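Local coordinates for KaiC-like domain-containing protein (Pyrococcus horikoshii, PDB 3BS4) that is of unknown function but has a KaiC-like, probably RecA-related, alpha/beta domain that holds an unidentified peptide, at residues Y40-K45 against N50-F55; A85-F90 against E124-V129; G150-E153 against E159-R162. All blocks are in the same frame, centred on the assembly; numbering follows the deposited sequence.

Contact 1. Residues Y40-K45 against N50-F55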
loop_
_atom_site.group_PDB
_atom_site.type_symbol
_atom_site.label_atom_id
_atom_site.label_comp_id
_atom_site.label_asym_id
_atom_site.label_seq_id
_atom_site.Cartn_x
_atom_site.Cartn_y
_atom_site.Cartn_z
ATOM N N TYR A 40 -1.532 -10.417 0.097
ATOM C CA TYR A 40 -0.970 -11.443 -0.770
ATOM C C TYR A 40 0.075 -10.874 -1.728
ATOM O O TYR A 40 1.187 -11.395 -1.821
ATOM C CB TYR A 40 -2.087 -12.151 -1.532
ATOM C CG TYR A 40 -1.565 -13.203 -2.471
ATOM C CD1 TYR A 40 -1.199 -14.460 -1.992
ATOM C CD2 TYR A 40 -1.412 -12.926 -3.836
ATOM C CE1 TYR A 40 -0.703 -15.425 -2.855
ATOM C CE2 TYR A 40 -0.915 -13.899 -4.718
ATOM C CZ TYR A 40 -0.563 -15.142 -4.203
ATOM O OH TYR A 40 -0.058 -16.104 -5.057
ATOM N N ILE A 41 -0.277 -9.799 -2.424
ATOM C CA ILE A 41 0.648 -9.133 -3.335
ATOM C C ILE A 41 1.931 -8.717 -2.613
ATOM O O ILE A 41 3.039 -8.984 -3.094
ATOM C CB ILE A 41 -0.032 -7.936 -4.022
ATOM C CG1 ILE A 41 -1.174 -8.440 -4.917
ATOM C CG2 ILE A 41 0.981 -7.120 -4.839
ATOM C CD1 ILE A 41 -2.015 -7.338 -5.536
ATOM N N LEU A 42 1.772 -8.075 -1.457
ATOM C CA LEU A 42 2.904 -7.658 -0.630
ATOM C C LEU A 42 3.813 -8.850 -0.287
ATOM O O LEU A 42 5.045 -8.783 -0.456
ATOM C CB LEU A 42 2.373 -7.020 0.663
ATOM C CG LEU A 42 3.323 -6.663 1.815
ATOM C CD1 LEU A 42 4.478 -5.860 1.323
ATOM C CD2 LEU A 42 2.560 -5.884 2.888
ATOM N N SER A 43 3.202 -9.944 0.169
ATOM C CA SER A 43 3.973 -11.128 0.535
ATOM C C SER A 43 4.761 -11.657 -0.674
ATOM O O SER A 43 5.908 -12.104 -0.527
ATOM C CB SER A 43 3.069 -12.214 1.123
ATOM O OG SER A 43 2.290 -12.845 0.124
ATOM N N ARG A 44 4.174 -11.583 -1.865
ATOM C CA ARG A 44 4.843 -12.086 -3.069
ATOM C C ARG A 44 6.011 -11.198 -3.480
ATOM O O ARG A 44 7.032 -11.706 -3.934
ATOM C CB ARG A 44 3.857 -12.233 -4.228
ATOM C CG ARG A 44 2.836 -13.341 -4.023
ATOM C CD ARG A 44 3.290 -14.623 -4.699
ATOM N NE ARG A 44 3.479 -14.408 -6.136
ATOM C CZ ARG A 44 3.538 -15.376 -7.047
ATOM N NH1 ARG A 44 3.410 -16.647 -6.686
ATOM N NH2 ARG A 44 3.714 -15.070 -8.328
ATOM N N LYS A 45 5.870 -9.882 -3.309
ATOM C CA LYS A 45 6.962 -8.971 -3.663
ATOM C C LYS A 45 8.143 -9.164 -2.709
ATOM O O LYS A 45 9.307 -9.113 -3.136
ATOM C CB LYS A 45 6.497 -7.505 -3.677
ATOM C CG LYS A 45 5.396 -7.218 -4.691
ATOM C CD LYS A 45 5.831 -7.598 -6.095
ATOM C CE LYS A 45 4.902 -7.051 -7.169
ATOM N NZ LYS A 45 5.285 -7.572 -8.520
ATOM N N ASN A 50 12.422 -8.393 -3.506
ATOM C CA ASN A 50 12.374 -6.977 -3.860
ATOM C C ASN A 50 12.495 -6.131 -2.611
ATOM O O ASN A 50 12.475 -6.664 -1.508
ATOM C CB ASN A 50 11.060 -6.680 -4.593
ATOM C CG ASN A 50 11.026 -7.327 -5.950
ATOM O OD1 ASN A 50 11.782 -6.947 -6.836
ATOM N ND2 ASN A 50 10.168 -8.334 -6.115
ATOM N N LEU A 51 12.639 -4.821 -2.786
ATOM C CA LEU A 51 12.651 -3.912 -1.647
ATOM C C LEU A 51 11.238 -3.404 -1.406
ATOM O O LEU A 51 10.534 -3.106 -2.360
ATOM C CB LEU A 51 13.580 -2.742 -1.914
ATOM C CG LEU A 51 15.043 -3.121 -2.204
ATOM C CD1 LEU A 51 15.823 -1.852 -2.449
ATOM C CD2 LEU A 51 15.660 -3.961 -1.090
ATOM N N VAL A 52 10.836 -3.331 -0.143
ATOM C CA VAL A 52 9.468 -2.924 0.173
ATOM C C VAL A 52 9.516 -1.923 1.301
ATOM O O VAL A 52 10.197 -2.151 2.299
ATOM C CB VAL A 52 8.623 -4.149 0.561
ATOM C CG1 VAL A 52 7.238 -3.725 1.079
ATOM C CG2 VAL A 52 8.488 -5.107 -0.642
ATOM N N GLY A 53 8.805 -0.812 1.135
ATOM C CA GLY A 53 8.615 0.138 2.223
ATOM C C GLY A 53 7.137 0.098 2.560
ATOM O O GLY A 53 6.311 0.090 1.644
ATOM N N MET A 54 6.813 0.037 3.848
ATOM C CA MET A 54 5.413 0.035 4.292
ATOM C C MET A 54 5.145 1.251 5.166
ATOM O O MET A 54 5.886 1.511 6.123
ATOM C CB MET A 54 5.123 -1.229 5.109
ATOM C CG MET A 54 3.669 -1.378 5.532
ATOM S SD MET A 54 3.487 -2.783 6.664
ATOM C CE MET A 54 4.547 -3.974 5.778
ATOM N N PHE A 55 4.071 1.976 4.851
ATOM C CA PHE A 55 3.564 3.013 5.757
ATOM C C PHE A 55 2.453 2.360 6.538
ATOM O O PHE A 55 1.358 2.135 6.018
ATOM C CB PHE A 55 3.082 4.223 4.951
ATOM C CG PHE A 55 4.168 4.791 4.085
ATOM C CD1 PHE A 55 5.069 5.718 4.612
ATOM C CD2 PHE A 55 4.351 4.318 2.797
ATOM C CE1 PHE A 55 6.107 6.226 3.823
ATOM C CE2 PHE A 55 5.386 4.800 2.002
ATOM C CZ PHE A 55 6.266 5.762 2.525
#
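The carbonyl oxygen of K45 is gripped twice by N50. The backbone N of N50 lies 3.2 Å from K45 O, nearly along the C=O axis, with an N-H...O angle of 154°. The side-chain amide adds a second bond, N50 ND2 to K45 O at 3.2 Å. This donor sits in the carbonyl plane on a lone pair, and the oxygen is close to the plane of the amide, so the two donors use different directions around one acceptor. The other end of that amide is held as well, N50 OD1 accepting from E140 N, which fixes its rotation. K45 NZ turns off to a salt bridge with E6 and hydrogen bonds with S4 O and Y142 OH.

Beyond the polar end the helix meets the strand through L42. Its CG is anti to the backbone N (chi1 171°), which sets the two methyls over the strand. L42 CD1 presses on V52 CG1 at 3.5 Å, closer than two methyls normally sit, while L42 CD2 meets M54 CE at 4.0 Å. M54 runs extended through its first two torsions and bends only at the third, and the two side chains cross at about a right angle. F144 of strand 141-146 packs on both L42 and V52.

The short axes of 40-45 and 51-55 approach to 9.4 Å at 141°, so the strand returns roughly antiparallel to the helix. Helix 34-47 joins strands 22-27 and 51-56, parallel members of one sheet: a beta-alpha-beta crossover, consistent with the RecA-like fold expected of KaiC-like domains.

Contact 2. Residues A85-F90 against E124-V129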
loop_
_atom_site.group_PDB
_atom_site.type_symbol
_atom_site.label_atom_id
_atom_site.label_comp_id
_atom_site.label_asym_id
_atom_site.label_seq_id
_atom_site.Cartn_x
_atom_site.Cartn_y
_atom_site.Cartn_z
ATOM N N ALA A 85 11.401 -1.944 4.937
ATOM C CA ALA A 85 11.452 -0.774 5.827
ATOM C C ALA A 85 10.022 -0.471 6.241
ATOM O O ALA A 85 9.128 -0.516 5.406
ATOM C CB ALA A 85 12.050 0.417 5.121
ATOM N N ILE A 86 9.815 -0.184 7.524
ATOM C CA ILE A 86 8.471 0.146 8.008
ATOM C C ILE A 86 8.507 1.503 8.664
ATOM O O ILE A 86 9.361 1.757 9.524
ATOM C CB ILE A 86 7.917 -0.899 9.013
ATOM C CG1 ILE A 86 7.821 -2.278 8.347
ATOM C CG2 ILE A 86 6.544 -0.457 9.543
ATOM C CD1 ILE A 86 7.377 -3.416 9.258
ATOM N N VAL A 87 7.605 2.391 8.246
ATOM C CA VAL A 87 7.345 3.597 9.034
ATOM C C VAL A 87 6.121 3.265 9.872
ATOM O O VAL A 87 5.022 3.073 9.337
ATOM C CB VAL A 87 7.086 4.830 8.163
ATOM C CG1 VAL A 87 6.811 6.072 9.034
ATOM C CG2 VAL A 87 8.249 5.086 7.184
ATOM N N ASP A 88 6.306 3.169 11.178
ATOM C CA ASP A 88 5.203 2.798 12.057
ATOM C C ASP A 88 4.405 4.029 12.452
ATOM O O ASP A 88 4.529 4.570 13.553
ATOM C CB ASP A 88 5.695 2.000 13.270
ATOM C CG ASP A 88 4.557 1.494 14.134
ATOM O OD1 ASP A 88 3.385 1.651 13.749
ATOM O OD2 ASP A 88 4.831 0.912 15.209
ATOM N N THR A 89 3.581 4.469 11.513
ATOM C CA THR A 89 2.740 5.634 11.714
ATOM C C THR A 89 1.739 5.389 12.848
ATOM O O THR A 89 1.482 6.276 13.682
ATOM C CB THR A 89 2.048 5.977 10.382
ATOM O OG1 THR A 89 3.072 6.259 9.414
ATOM C CG2 THR A 89 1.140 7.201 10.523
ATOM N N PHE A 90 1.174 4.190 12.893
ATOM C CA PHE A 90 0.222 3.860 13.949
ATOM C C PHE A 90 0.874 4.042 15.321
ATOM O O PHE A 90 0.317 4.719 16.200
ATOM C CB PHE A 90 -0.282 2.427 13.777
ATOM C CG PHE A 90 -1.332 2.039 14.788
ATOM C CD1 PHE A 90 -2.690 2.181 14.485
ATOM C CD2 PHE A 90 -0.966 1.593 16.059
ATOM C CE1 PHE A 90 -3.655 1.852 15.423
ATOM C CE2 PHE A 90 -1.927 1.249 16.995
ATOM C CZ PHE A 90 -3.272 1.382 16.670
ATOM N N GLU A 124 13.858 9.154 2.749
ATOM C CA GLU A 124 15.229 9.443 2.318
ATOM C C GLU A 124 16.213 8.593 3.113
ATOM O O GLU A 124 17.165 8.025 2.546
ATOM C CB GLU A 124 15.546 10.927 2.473
ATOM C CG GLU A 124 16.924 11.309 1.924
ATOM C CD GLU A 124 17.190 12.810 1.928
ATOM O OE1 GLU A 124 16.430 13.565 2.564
ATOM O OE2 GLU A 124 18.198 13.225 1.308
ATOM N N ASP A 125 15.983 8.495 4.420
ATOM C CA ASP A 125 16.883 7.736 5.280
ATOM C C ASP A 125 16.915 6.242 4.912
ATOM O O ASP A 125 18.011 5.650 4.819
ATOM C CB ASP A 125 16.607 8.017 6.756
ATOM C CG ASP A 125 17.168 9.394 7.199
ATOM O OD1 ASP A 125 17.871 10.063 6.393
ATOM O OD2 ASP A 125 16.905 9.813 8.345
ATOM N N HIS A 126 15.743 5.650 4.639
ATOM C CA HIS A 126 15.673 4.245 4.178
ATOM C C HIS A 126 16.413 4.080 2.880
ATOM O O HIS A 126 17.102 3.076 2.659
ATOM C CB HIS A 126 14.255 3.795 3.790
ATOM C CG HIS A 126 13.211 3.976 4.828
ATOM N ND1 HIS A 126 13.484 4.077 6.172
ATOM C CD2 HIS A 126 11.862 4.033 4.708
ATOM C CE1 HIS A 126 12.347 4.206 6.836
ATOM N NE2 HIS A 126 11.350 4.179 5.971
ATOM N N LYS A 127 16.194 5.018 1.964
ATOM C CA LYS A 127 16.736 4.873 0.624
ATOM C C LYS A 127 18.248 5.067 0.657
ATOM O O LYS A 127 18.957 4.493 -0.157
ATOM C CB LYS A 127 16.106 5.880 -0.339
ATOM C CG LYS A 127 14.661 5.545 -0.674
ATOM C CD LYS A 127 14.208 6.303 -1.905
ATOM C CE LYS A 127 12.717 6.051 -2.209
ATOM N NZ LYS A 127 12.317 6.872 -3.390
ATOM N N LYS A 128 18.735 5.882 1.593
ATOM C CA LYS A 128 20.204 6.053 1.734
ATOM C C LYS A 128 20.840 4.736 2.170
ATOM O O LYS A 128 21.925 4.373 1.687
ATOM C CB LYS A 128 20.537 7.178 2.718
ATOM C CG LYS A 128 22.016 7.593 2.770
ATOM C CD LYS A 128 22.213 8.752 3.764
ATOM C CE LYS A 128 23.614 9.355 3.670
ATOM N NZ LYS A 128 23.952 9.697 2.253
ATOM N N VAL A 129 20.179 4.021 3.079
ATOM C CA VAL A 129 20.675 2.703 3.499
ATOM C C VAL A 129 20.690 1.747 2.300
ATOM O O VAL A 129 21.699 1.079 2.032
ATOM C CB VAL A 129 19.871 2.088 4.678
ATOM C CG1 VAL A 129 20.397 0.710 5.040
ATOM C CG2 VAL A 129 19.901 3.006 5.901
#
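A85 places its methyl over one face of the H126 ring. The CB lies 3.7 Å from the ring centroid and 15° off the normal, which defines a CH-pi contact; the nearest ring atom is H126 CD2, at 3.6 Å from A85 CB, so the methyl is displaced toward the rim. The CB of H126 already points at the strand, and CG, anti to the carbonyl carbon (chi1 -55°), carries the ring on to A85. An aromatic side chain of the bound peptide also meets H126, ring planes about 15° apart, and K127 NZ bonds to the peptide backbone.

I86 points its side chain away from the helix and contributes through its backbone, which bonds to G102 and W104. V87 follows on the H126 side again. Its CG2 meets the ring at the edge, in the ring plane, 3.5 Å from H126 NE2, and the two side chains cross at about a right angle. A methyl cannot satisfy that nitrogen, and NE2 has no hydrogen-bonding partner in the model although the contact buries it. Face and edge contacts together limit how the imidazole can tilt, and W104 meets it edge-to-face.

D88 is the centre of an inverse gamma turn, closed by a weak bond from T89 N to V87 O of 3.0 Å. As the N-cap of helix 89-94, D88 uses OD1 to hold G91 N, and T89 OG1 bonds to Y119 OH.

Strand 84-87 lies between strands 51-56 and 103-104, with helix 115-132 packed across it: H126, Y119 and W130 of that helix touch A85 or V87.

Contact 3. Residues G150-E153 against E159-R162; sequences GYLE and ETLR
Facing Y151 and L152, segment 159-162 offers T160 as its contact residue, and the E159 before it works within its own helix. E159 OE1 takes the backbone N of T156, the residue just ahead of helix 157-173, a bond that forms one half of a capping box.

T160 directs its side chain at the loop. Its OG1 stands anti to the carbonyl carbon (chi1 -54°) and hydrogen-bonds one turn back to T156 O. That leaves the hydroxyl oxygen in purely van der Waals contact with L152: T160 OG1 lies 3.7 Å from L152 CD2, and T160 CB is 4.2 Å from the same methyl. The first bond of the L152 side chain points neither at the helix nor away from it, but its branched end comes nearer, crossing T160 at about a right angle. T160 CG2 serves the other neighbour, meeting Y151 CB at 4.2 Å. The distance of 4.1 Å between T160 OG1 and Y151 O is too long for a hydrogen bond, and none spans the two segments. Although the first bond of the Y151 side chain points at the helix, the ring then leads away, and its OH bonds to Y119 OH and to a polar side chain of the bound peptide.

L161 turns from this loop to V197 and S200.

Residues 150-153 form a type I beta turn, E153 N bonding to G150 O at 3.0 Å, in the connection from strand 141-146 to helix 157-173. Helix 195-204 lies next to both segments, with V197 touching L152, T160 and L161.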
loop_
_atom_site.group_PDB
_atom_site.type_symbol
_atom_site.label_atom_id
_atom_site.label_comp_id
_atom_site.label_asym_id
_atom_site.label_seq_id
_atom_site.Cartn_x
_atom_site.Cartn_y
_atom_site.Cartn_z
ATOM N N GLY A 150 -7.046 5.285 7.100
ATOM C CA GLY A 150 -6.689 5.480 8.506
ATOM C C GLY A 150 -6.488 6.934 8.892
ATOM O O GLY A 150 -6.640 7.292 10.068
ATOM N N TYR A 151 -6.128 7.786 7.931
ATOM C CA TYR A 151 -5.899 9.204 8.254
ATOM C C TYR A 151 -7.152 9.882 8.790
ATOM O O TYR A 151 -7.043 10.852 9.508
ATOM C CB TYR A 151 -5.339 9.959 7.050
ATOM C CG TYR A 151 -3.919 9.550 6.765
ATOM C CD1 TYR A 151 -2.930 9.718 7.735
ATOM C CD2 TYR A 151 -3.567 8.969 5.531
ATOM C CE1 TYR A 151 -1.609 9.332 7.495
ATOM C CE2 TYR A 151 -2.237 8.569 5.291
ATOM C CZ TYR A 151 -1.279 8.762 6.272
ATOM O OH TYR A 151 0.034 8.370 6.079
ATOM N N LEU A 152 -8.323 9.387 8.415
ATOM C CA LEU A 152 -9.563 9.991 8.887
ATOM C C LEU A 152 -9.784 9.765 10.384
ATOM O O LEU A 152 -10.703 10.367 10.968
ATOM C CB LEU A 152 -10.750 9.493 8.056
ATOM C CG LEU A 152 -10.765 9.945 6.592
ATOM C CD1 LEU A 152 -11.862 9.236 5.807
ATOM C CD2 LEU A 152 -10.954 11.474 6.482
ATOM N N GLU A 153 -8.960 8.920 11.014
ATOM C CA GLU A 153 -9.040 8.739 12.473
ATOM C C GLU A 153 -8.327 9.866 13.211
ATOM O O GLU A 153 -8.619 10.117 14.389
ATOM C CB GLU A 153 -8.462 7.380 12.882
ATOM C CG GLU A 153 -9.266 6.217 12.354
ATOM C CD GLU A 153 -8.489 4.907 12.271
ATOM O OE1 GLU A 153 -7.569 4.686 13.096
ATOM O OE2 GLU A 153 -8.804 4.092 11.369
ATOM N N GLU A 159 -8.669 18.485 6.430
ATOM C CA GLU A 159 -7.244 18.314 6.720
ATOM C C GLU A 159 -6.628 17.227 5.856
ATOM O O GLU A 159 -5.508 17.389 5.363
ATOM C CB GLU A 159 -7.025 17.987 8.203
ATOM C CG GLU A 159 -7.169 19.197 9.121
ATOM C CD GLU A 159 -7.313 18.847 10.598
ATOM O OE1 GLU A 159 -7.471 17.657 10.963
ATOM O OE2 GLU A 159 -7.289 19.794 11.432
ATOM N N THR A 160 -7.360 16.128 5.673
ATOM C CA THR A 160 -6.853 15.004 4.871
ATOM C C THR A 160 -6.709 15.418 3.412
ATOM O O THR A 160 -5.719 15.102 2.761
ATOM C CB THR A 160 -7.765 13.766 5.033
ATOM O OG1 THR A 160 -7.895 13.466 6.431
ATOM C CG2 THR A 160 -7.195 12.563 4.294
ATOM N N LEU A 161 -7.677 16.182 2.909
ATOM C CA LEU A 161 -7.590 16.653 1.531
ATOM C C LEU A 161 -6.393 17.565 1.321
ATOM O O LEU A 161 -5.700 17.451 0.311
ATOM C CB LEU A 161 -8.899 17.347 1.132
ATOM C CG LEU A 161 -10.040 16.342 0.887
ATOM C CD1 LEU A 161 -11.415 16.995 0.975
ATOM C CD2 LEU A 161 -9.881 15.625 -0.455
ATOM N N ARG A 162 -6.141 18.458 2.272
ATOM C CA ARG A 162 -4.953 19.330 2.216
ATOM C C ARG A 162 -3.683 18.512 2.348
ATOM O O ARG A 162 -2.706 18.749 1.641
ATOM C CB ARG A 162 -4.979 20.377 3.334
ATOM C CG ARG A 162 -6.088 21.376 3.199
ATOM C CD ARG A 162 -5.786 22.645 4.012
ATOM N NE ARG A 162 -5.233 22.365 5.341
ATOM C CZ ARG A 162 -5.952 22.294 6.459
ATOM N NH1 ARG A 162 -7.269 22.468 6.419
ATOM N NH2 ARG A 162 -5.349 22.044 7.620
#

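Contacts 1 and 2 share the sheet: M54 N bonds probably to A85 O at 2.8 Å and M54 O to V87 N at 2.9 Å, joining strands 51-56 and 84-87, and F55 CD1 packs on V87 CG2 at 4.1 Å. Their centres are 14 Å apart. Contact 3 is more remote, its centre 24 Å from that of contact 1 and 21 Å from that of contact 2; its nearest atoms stay about 5 Å from either. Y119 nevertheless connects all three, meeting the F55 ring edge-to-face. The bound peptide packs on F55 too, so a segment of each contact supplies residues to its site, while the contacting residues H126 and Y151 reach it themselves.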